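Local structure of aromatic-amino-acid transaminase TyrB (Burkholderia cenocepacia K56-2Valvano, 4WD2) at residues 99-107 with 276-284. The protein probably catalyses the pyridoxal-phosphate-dependent transfer of amino groups between aromatic amino acids and 2-oxo acids, as a class I/II aminotransferase. Sequence-based numbering, arbitrary orientation. Where two conformers were deposited one is given.
With GOL (glycerol), chain D.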
ATOM      1  N   ALA A  99     -10.140   9.814 -24.908  1.00 10.91           N
ATOM      2  CA  ALA A  99     -10.390  11.167 -25.412  1.00 11.15           C
ATOM      3  C   ALA A  99     -11.676  11.756 -24.832  1.00 11.30           C
ATOM      4  O   ALA A  99     -11.769  12.968 -24.618  1.00 10.08           O
ATOM      5  CB  ALA A  99     -10.445  11.167 -26.935  1.00  9.90           C
ATOM      6  N   ALA A 100     -12.655  10.894 -24.564  1.00 12.39           N
ATOM      7  CA  ALA A 100     -13.959  11.334 -24.062  1.00 11.46           C
ATOM      8  C   ALA A 100     -14.013  11.417 -22.532  1.00 10.74           C
ATOM      9  O   ALA A 100     -15.067  11.690 -21.951  1.00 10.42           O
ATOM     10  CB  ALA A 100     -15.050  10.412 -24.570  1.00 12.13           C
ATOM     11  N   GLY A 101     -12.879  11.187 -21.882  1.00  9.49           N
ATOM     12  CA  GLY A 101     -12.804  11.278 -20.435  1.00 10.72           C
ATOM     13  C   GLY A 101     -13.641  10.262 -19.672  1.00 11.32           C
ATOM     14  O   GLY A 101     -14.060  10.523 -18.537  1.00  8.53           O
ATOM     15  N   ARG A 102     -13.874   9.106 -20.287  1.00 10.90           N
ATOM     16  CA  ARG A 102     -14.703   8.062 -19.691  1.00 11.50           C
ATOM     17  C   ARG A 102     -13.932   7.089 -18.809  1.00 10.12           C
ATOM     18  O   ARG A 102     -14.507   6.125 -18.309  1.00  9.82           O
ATOM     19  CB  ARG A 102     -15.413   7.265 -20.784  1.00 12.32           C
ATOM     20  CG  ARG A 102     -16.502   8.018 -21.512  1.00 15.01           C
ATOM     21  CD  ARG A 102     -17.306   7.076 -22.399  1.00 18.55           C
ATOM     22  NE  ARG A 102     -16.578   6.670 -23.604  1.00 21.23           N
ATOM     23  CZ  ARG A 102     -16.754   7.224 -24.803  1.00 22.19           C
ATOM     24  NH1 ARG A 102     -17.634   8.208 -24.957  1.00 22.42           N
ATOM     25  NH2 ARG A 102     -16.055   6.794 -25.850  1.00 20.99           N
ATOM     26  N   ILE A 103     -12.635   7.327 -18.624  1.00  9.41           N
ATOM     27  CA  ILE A 103     -11.795   6.407 -17.853  1.00  8.23           C
ATOM     28  C   ILE A 103     -11.226   7.046 -16.592  1.00  8.18           C
ATOM     29  O   ILE A 103     -10.483   8.015 -16.671  1.00 10.05           O
ATOM     30  CB  ILE A 103     -10.604   5.887 -18.684  1.00  6.81           C
ATOM     31  CG1 ILE A 103     -11.065   5.288 -20.010  1.00  8.99           C
ATOM     32  CG2 ILE A 103      -9.817   4.845 -17.898  1.00  7.32           C
ATOM     33  CD1 ILE A 103      -9.904   4.913 -20.909  1.00  8.48           C
ATOM     34  N   ALA A 104     -11.573   6.502 -15.431  1.00  8.44           N
ATOM     35  CA  ALA A 104     -10.939   6.918 -14.184  1.00  8.06           C
ATOM     36  C   ALA A 104      -9.713   6.051 -13.921  1.00  9.18           C
ATOM     37  O   ALA A 104      -9.842   4.841 -13.763  1.00 11.58           O
ATOM     38  CB  ALA A 104     -11.928   6.830 -13.010  1.00  8.03           C
ATOM     39  N   THR A 105      -8.532   6.669 -13.882  1.00  8.83           N
ATOM     40  CA  THR A 105      -7.284   5.948 -13.619  1.00  9.72           C
ATOM     41  C   THR A 105      -6.533   6.485 -12.393  1.00 10.00           C
ATOM     42  O   THR A 105      -6.378   7.701 -12.227  1.00 10.22           O
ATOM     43  CB  THR A 105      -6.334   6.009 -14.833  1.00 10.64           C
ATOM     44  OG1 THR A 105      -6.952   5.374 -15.956  1.00 10.53           O
ATOM     45  CG2 THR A 105      -5.012   5.305 -14.529  1.00 11.49           C
ATOM     46  N   LEU A 106      -6.080   5.575 -11.534  1.00  9.58           N
ATOM     47  CA  LEU A 106      -5.217   5.944 -10.416  1.00 10.41           C
ATOM     48  C   LEU A 106      -4.038   4.988 -10.254  1.00 11.12           C
ATOM     49  O   LEU A 106      -4.075   3.834 -10.697  1.00  9.94           O
ATOM     50  CB  LEU A 106      -6.009   6.002  -9.104  1.00 11.71           C
ATOM     51  CG  LEU A 106      -6.494   4.679  -8.508  1.00 12.43           C
ATOM     52  CD1 LEU A 106      -6.529   4.763  -6.989  1.00 13.01           C
ATOM     53  CD2 LEU A 106      -7.866   4.317  -9.055  1.00 12.50           C
ATOM     54  N   GLN A 107      -2.997   5.493  -9.603  1.00 12.59           N
ATOM     55  CA  GLN A 107      -1.812   4.728  -9.252  1.00 12.29           C
ATOM     56  C   GLN A 107      -2.112   3.782  -8.096  1.00 12.11           C
ATOM     57  O   GLN A 107      -2.792   4.153  -7.143  1.00 11.54           O
ATOM     58  CB  GLN A 107      -0.675   5.681  -8.883  1.00 12.14           C
ATOM     59  CG  GLN A 107       0.577   5.029  -8.338  1.00 11.34           C
ATOM     60  CD  GLN A 107       1.518   6.052  -7.730  1.00 11.73           C
ATOM     61  OE1 GLN A 107       1.459   7.234  -8.066  1.00 12.16           O
ATOM     62  NE2 GLN A 107       2.382   5.604  -6.821  1.00 11.04           N
ATOM     63  N   ALA A 276     -17.228   9.006 -14.680  1.00  9.46           N
ATOM     64  CA  ALA A 276     -15.823   8.670 -14.452  1.00  9.25           C
ATOM     65  C   ALA A 276     -15.226   9.483 -13.307  1.00 10.59           C
ATOM     66  O   ALA A 276     -14.416   8.976 -12.527  1.00 10.16           O
ATOM     67  CB  ALA A 276     -15.016   8.886 -15.722  1.00  8.49           C
ATOM     68  N   GLU A 277     -15.631  10.747 -13.205  1.00 10.69           N
ATOM     69  CA  GLU A 277     -15.126  11.620 -12.156  0.66 12.09           C
ATOM     70  C   GLU A 277     -15.717  11.253 -10.782  1.00 12.34           C
ATOM     71  O   GLU A 277     -15.034  11.332  -9.765  1.00 11.70           O
ATOM     72  CB  GLU A 277     -15.397  13.082 -12.534  0.66 12.53           C
ATOM     73  CG  GLU A 277     -14.288  13.665 -13.435  0.66 12.66           C
ATOM     74  CD  GLU A 277     -14.783  14.594 -14.543  0.66 13.04           C
ATOM     75  OE1 GLU A 277     -14.499  14.293 -15.722  0.66 11.11           O
ATOM     76  OE2 GLU A 277     -15.415  15.636 -14.247  0.66 10.39           O
ATOM     77  N   ARG A 278     -16.978  10.832 -10.757  1.00 12.45           N
ATOM     78  CA  ARG A 278     -17.583  10.400  -9.498  1.00 11.11           C
ATOM     79  C   ARG A 278     -16.918   9.105  -9.049  1.00 11.14           C
ATOM     80  O   ARG A 278     -16.612   8.929  -7.865  1.00 12.73           O
ATOM     81  CB  ARG A 278     -19.096  10.199  -9.628  1.00 10.58           C
ATOM     82  CG  ARG A 278     -19.866  11.456 -10.002  1.00 11.84           C
ATOM     83  CD  ARG A 278     -21.370  11.272  -9.834  1.00 13.74           C
ATOM     84  NE  ARG A 278     -21.858  10.023 -10.420  1.00 13.54           N
ATOM     85  CZ  ARG A 278     -22.292   9.892 -11.670  1.00 13.64           C
ATOM     86  NH1 ARG A 278     -22.304  10.933 -12.493  1.00 13.89           N
ATOM     87  NH2 ARG A 278     -22.709   8.712 -12.104  1.00 12.86           N
ATOM     88  N   VAL A 279     -16.688   8.203  -9.998  1.00 10.13           N
ATOM     89  CA  VAL A 279     -16.026   6.943  -9.690  1.00 10.27           C
ATOM     90  C   VAL A 279     -14.602   7.195  -9.184  1.00  9.02           C
ATOM     91  O   VAL A 279     -14.193   6.603  -8.188  1.00  8.29           O
ATOM     92  CB  VAL A 279     -16.007   6.001 -10.906  1.00  9.68           C
ATOM     93  CG1 VAL A 279     -14.998   4.881 -10.717  1.00  7.82           C
ATOM     94  CG2 VAL A 279     -17.396   5.432 -11.144  1.00  8.39           C
ATOM     95  N   LEU A 280     -13.862   8.088  -9.840  1.00  9.32           N
ATOM     96  CA  LEU A 280     -12.483   8.361  -9.423  1.00 10.62           C
ATOM     97  C   LEU A 280     -12.439   8.840  -7.974  1.00 11.04           C
ATOM     98  O   LEU A 280     -11.557   8.448  -7.208  1.00 12.07           O
ATOM     99  CB  LEU A 280     -11.815   9.396 -10.339  1.00 12.97           C
ATOM    100  CG  LEU A 280     -10.321   9.643 -10.067  1.00 13.37           C
ATOM    101  CD1 LEU A 280      -9.500   8.387 -10.314  1.00 11.11           C
ATOM    102  CD2 LEU A 280      -9.774  10.802 -10.893  1.00 15.13           C
ATOM    103  N   GLY A 281     -13.400   9.677  -7.599  1.00 12.12           N
ATOM    104  CA  GLY A 281     -13.487  10.174  -6.238  1.00 10.86           C
ATOM    105  C   GLY A 281     -13.727   9.068  -5.226  1.00 11.07           C
ATOM    106  O   GLY A 281     -13.197   9.111  -4.112  1.00 11.07           O
ATOM    107  N   GLN A 282     -14.536   8.077  -5.594  1.00 10.58           N
ATOM    108  CA  GLN A 282     -14.834   6.993  -4.669  1.00 11.15           C
ATOM    109  C   GLN A 282     -13.702   5.972  -4.642  1.00 11.16           C
ATOM    110  O   GLN A 282     -13.516   5.276  -3.645  1.00 11.40           O
ATOM    111  CB  GLN A 282     -16.166   6.318  -5.019  1.00 10.58           C
ATOM    112  CG  GLN A 282     -17.378   7.246  -4.875  1.00 11.53           C
ATOM    113  CD  GLN A 282     -17.525   7.830  -3.473  1.00 13.65           C
ATOM    114  OE1 GLN A 282     -17.039   7.264  -2.486  1.00 13.99           O
ATOM    115  NE2 GLN A 282     -18.203   8.971  -3.380  1.00 15.11           N
ATOM    116  N   LEU A 283     -12.945   5.882  -5.729  1.00 11.81           N
ATOM    117  CA  LEU A 283     -11.741   5.059  -5.718  1.00 12.22           C
ATOM    118  C   LEU A 283     -10.697   5.705  -4.793  1.00 12.39           C
ATOM    119  O   LEU A 283     -10.018   5.012  -4.031  1.00 11.19           O
ATOM    120  CB  LEU A 283     -11.196   4.869  -7.134  1.00 10.95           C
ATOM    121  CG  LEU A 283     -12.064   4.057  -8.109  1.00  9.77           C
ATOM    122  CD1 LEU A 283     -11.507   4.157  -9.520  1.00  9.72           C
ATOM    123  CD2 LEU A 283     -12.174   2.589  -7.682  1.00  8.03           C
ATOM    124  N   ALA A 284     -10.587   7.034  -4.848  1.00 12.26           N
ATOM    125  CA  ALA A 284      -9.752   7.775  -3.896  1.00 12.19           C
ATOM    126  C   ALA A 284     -10.235   7.543  -2.459  1.00 12.79           C
ATOM    127  O   ALA A 284      -9.431   7.462  -1.536  1.00 14.71           O
ATOM    128  CB  ALA A 284      -9.754   9.267  -4.227  1.00 10.54           C
TER
HETATM  129  C1  GOL D 502     -11.734  12.776 -17.156  1.00 20.86           C
HETATM  130  O1  GOL D 502     -13.134  12.661 -17.088  1.00 20.65           O
HETATM  131  C2  GOL D 502     -11.065  11.719 -16.281  1.00 22.22           C
HETATM  132  O2  GOL D 502      -9.807  12.200 -15.880  1.00 22.91           O
HETATM  133  C3  GOL D 502     -11.885  11.410 -15.037  1.00 22.96           C
HETATM  134  O3  GOL D 502     -11.085  10.687 -14.122  1.00 22.66           O
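In the large mixed sheet characteristic of class I/II aminotransferases, Ala104 and Leu106 of the edge strand 103-108 meet Ala276, Leu280 and Leu283 of helix 273-288, which packs on one face of that sheet. The segment axes approach to 7.3 Å and run nearly parallel, 24° apart. Small residues make the close approach possible: the CA atoms of Ala104 and Ala276 are 5.2 Å apart, and CB of Ala104 sits 3.3 Å from the carbonyl O of Ala276, an oxygen already engaged by the helical bond from Leu280 N. CB of Ala276 in turn packs against the turn leading into the strand, 3.4 Å from Gly101 O. On the helix's next turn, CB of Leu280 touches CB of Ala104 at 3.7 Å. Leu280 swings CD1 up to the strand backbone, 3.7 Å from Thr105 O, because its chi1 of -174° turns CG away from the backbone N. Farther along, the branches of Leu106 and Leu283 cross at a slant, CD2 of the former 3.7 Å from CD1 of the latter. No hydrogen bond links the two segments directly; methyl groups pack on one another and against backbone carbonyl oxygens. At the Gly101 end a glycerol, probably from the crystallisation liquor, lodges between them, its O1 2.7 Å from Gly101 O; Gly101, at positive phi, closes a Schellman motif after helix 96-99. Backbone hydrogen bonds pair Ala104 with Val268 and Leu106 with Leu266, tying the strand to antiparallel strand 264-269, against which Leu283 also packs. Phe121 of helix 110-125 touches Val279 and Leu283, while Phe10 of the second subunit packs on Val279, placing the helix between the sheet and the partner chain's N-terminal region.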